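Local coordinates for protein putative TRAP PERIPLASMIC SOLUTE BINDING PROTEIN (Haemophilus influenzae, PDB 4PBQ) that binds L-gulonate and probably delivers it from the periplasm to a TRAP-type membrane transporter for uptake, at residues Leu91-Val96 / Tyr134-Leu139. Sequence-based numbering, arbitrary orientation.
Sequences LLLQNV and YGIKLL. With 2UF (L-gulonate), chain D.
In this family 7 solute-binding protein, segment 91-96, which follows strand 86-89 and includes a 3-10 turn, packs against Tyr-134, just before strand 136-151, and against Ile-136 at its start, and it touches L-gulonate through Leu-91 and Leu-92. Val-96 and Tyr-134 make the closest contact between segments 91-96 and 134-139. The methyl CG1 of Val-96 stands 3.6 Å from CE1 of Tyr-134 and just as near its CD1, so it meets the ring obliquely beside these two carbons. That methyl is anti to the backbone N (chi1 173°), which extends it toward the tyrosine.

Leu-93 continues the contact inward. Its CD2 lies 4.3 Å from CB of Tyr-134 and equally far from CD1 of Ile-136, so one methyl meets both residues. Ile-136 in turn rests on Leu-79 and Arg-80 of helix 72-81, while Phe-100 packs on Leu-93. The hydroxyl of Tyr-134 is hydrogen-bonded to Asp-97, just past the turn. A water gives a 3.0 Å bond to O of Val-96 and a weak one to OH of Tyr-134.

On the ligand side, N of Leu-91 donates to O2 of L-gulonate over 2.9 Å, with an N-H...O angle of 158°. Leu-92 adds a van der Waals contact, its methyl CD2 3.6 Å from the hydroxyl oxygen O4. The turn is braced internally by Val-96 N bonding to Leu-93 O at 2.8 Å. No direct hydrogen bond joins the two segments, and together they bury only 173 Å². The contact is therefore a small apolar one with a polar margin where Asp-97 holds the tyrosine hydroxyl and the water reaches it only weakly, while segment 91-96 also directs the backbone N-H of Leu-91 to the ligand.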
# COMPACT_ATOMS: atom_id res chain seq x y z
N LEU A 91 1.80 -2.05 -4.71
CA LEU A 91 2.33 -3.24 -5.36
C LEU A 91 1.88 -3.36 -6.83
O LEU A 91 1.73 -4.47 -7.34
CB LEU A 91 1.85 -4.49 -4.59
CG LEU A 91 2.08 -4.49 -3.07
CD1 LEU A 91 1.73 -5.83 -2.43
CD2 LEU A 91 3.51 -4.14 -2.74
N LEU A 92 1.67 -2.25 -7.51
CA LEU A 92 1.10 -2.29 -8.86
C LEU A 92 2.02 -2.97 -9.88
O LEU A 92 1.53 -3.46 -10.91
CB LEU A 92 0.74 -0.89 -9.35
CG LEU A 92 -0.29 -0.10 -8.54
CD1 LEU A 92 -0.60 1.16 -9.27
CD2 LEU A 92 -1.55 -0.94 -8.27
N LEU A 93 3.32 -3.05 -9.59
CA LEU A 93 4.24 -3.78 -10.44
C LEU A 93 3.85 -5.26 -10.53
O LEU A 93 4.34 -5.99 -11.40
CB LEU A 93 5.68 -3.65 -9.94
CG LEU A 93 6.73 -4.19 -10.90
CD1 LEU A 93 6.70 -3.45 -12.20
CD2 LEU A 93 8.12 -4.05 -10.25
N GLN A 94 2.92 -5.70 -9.68
CA GLN A 94 2.42 -7.07 -9.80
C GLN A 94 1.80 -7.35 -11.17
O GLN A 94 1.68 -8.51 -11.57
CB GLN A 94 1.40 -7.39 -8.70
CG GLN A 94 0.05 -6.68 -8.87
CD GLN A 94 -0.93 -7.45 -9.75
OE1 GLN A 94 -1.09 -8.66 -9.62
NE2 GLN A 94 -1.60 -6.74 -10.65
N ASN A 95 1.41 -6.31 -11.90
CA ASN A 95 0.86 -6.53 -13.27
C ASN A 95 1.94 -6.90 -14.28
O ASN A 95 1.65 -7.34 -15.40
CB ASN A 95 -0.04 -5.36 -13.77
CG ASN A 95 0.73 -4.05 -14.00
OD1 ASN A 95 1.94 -4.04 -14.16
ND2 ASN A 95 -0.01 -2.94 -14.03
N VAL A 96 3.20 -6.74 -13.89
CA VAL A 96 4.34 -7.18 -14.69
C VAL A 96 4.82 -8.55 -14.22
O VAL A 96 5.16 -9.40 -15.03
CB VAL A 96 5.49 -6.15 -14.65
CG1 VAL A 96 6.74 -6.69 -15.34
CG2 VAL A 96 5.02 -4.85 -15.28
N TYR A 134 13.39 -5.47 -13.22
CA TYR A 134 12.44 -4.55 -13.88
C TYR A 134 12.83 -3.09 -13.68
O TYR A 134 12.01 -2.19 -13.91
CB TYR A 134 11.03 -4.81 -13.35
CG TYR A 134 10.66 -6.26 -13.52
CD1 TYR A 134 10.29 -6.76 -14.76
CD2 TYR A 134 10.73 -7.14 -12.46
CE1 TYR A 134 9.98 -8.10 -14.93
CE2 TYR A 134 10.42 -8.47 -12.61
CZ TYR A 134 10.04 -8.95 -13.86
OH TYR A 134 9.73 -10.29 -14.03
N GLY A 135 14.05 -2.85 -13.22
CA GLY A 135 14.59 -1.50 -13.19
C GLY A 135 14.41 -0.77 -11.87
O GLY A 135 14.61 0.45 -11.80
N ILE A 136 14.07 -1.48 -10.82
CA ILE A 136 13.77 -0.80 -9.56
C ILE A 136 14.59 -1.40 -8.42
O ILE A 136 14.64 -2.62 -8.26
CB ILE A 136 12.26 -0.86 -9.23
CG1 ILE A 136 11.45 -0.07 -10.26
CG2 ILE A 136 11.98 -0.30 -7.84
CD1 ILE A 136 9.92 -0.20 -10.10
N LYS A 137 15.21 -0.52 -7.63
CA LYS A 137 15.86 -0.93 -6.39
C LYS A 137 14.95 -0.63 -5.20
O LYS A 137 14.56 0.51 -4.95
CB LYS A 137 17.19 -0.19 -6.24
CG LYS A 137 17.83 -0.34 -4.87
CD LYS A 137 18.39 -1.75 -4.64
CE LYS A 137 19.03 -1.80 -3.25
NZ LYS A 137 19.73 -3.09 -3.04
N LEU A 138 14.61 -1.67 -4.44
CA LEU A 138 13.80 -1.50 -3.24
C LEU A 138 14.66 -1.13 -2.06
O LEU A 138 15.64 -1.82 -1.78
CB LEU A 138 13.04 -2.78 -2.91
CG LEU A 138 12.07 -2.63 -1.72
CD1 LEU A 138 10.95 -1.67 -1.95
CD2 LEU A 138 11.52 -3.99 -1.34
N LEU A 139 14.32 -0.04 -1.37
CA LEU A 139 15.07 0.41 -0.20
C LEU A 139 14.38 0.10 1.13
O LEU A 139 15.06 -0.08 2.14
CB LEU A 139 15.34 1.91 -0.27
CG LEU A 139 16.25 2.35 -1.42
CD1 LEU A 139 16.38 3.88 -1.44
CD2 LEU A 139 17.61 1.67 -1.29
O6A 2UF D . -5.13 3.40 -5.23
C6 2UF D . -5.21 2.65 -4.25
O6B 2UF D . -6.26 2.30 -3.69
C5 2UF D . -3.88 2.17 -3.63
O5 2UF D . -4.08 1.94 -2.25
C4 2UF D . -3.40 0.87 -4.32
O4 2UF D . -3.07 1.14 -5.69
C3 2UF D . -2.17 0.30 -3.56
O3 2UF D . -1.13 1.31 -3.34
C2 2UF D . -1.55 -0.88 -4.31
O2 2UF D . -0.70 -1.50 -3.37
C1 2UF D . -2.62 -1.93 -4.74
O1 2UF D . -1.92 -3.07 -5.28
O HOH W 1 6.99 -11.68 -15.66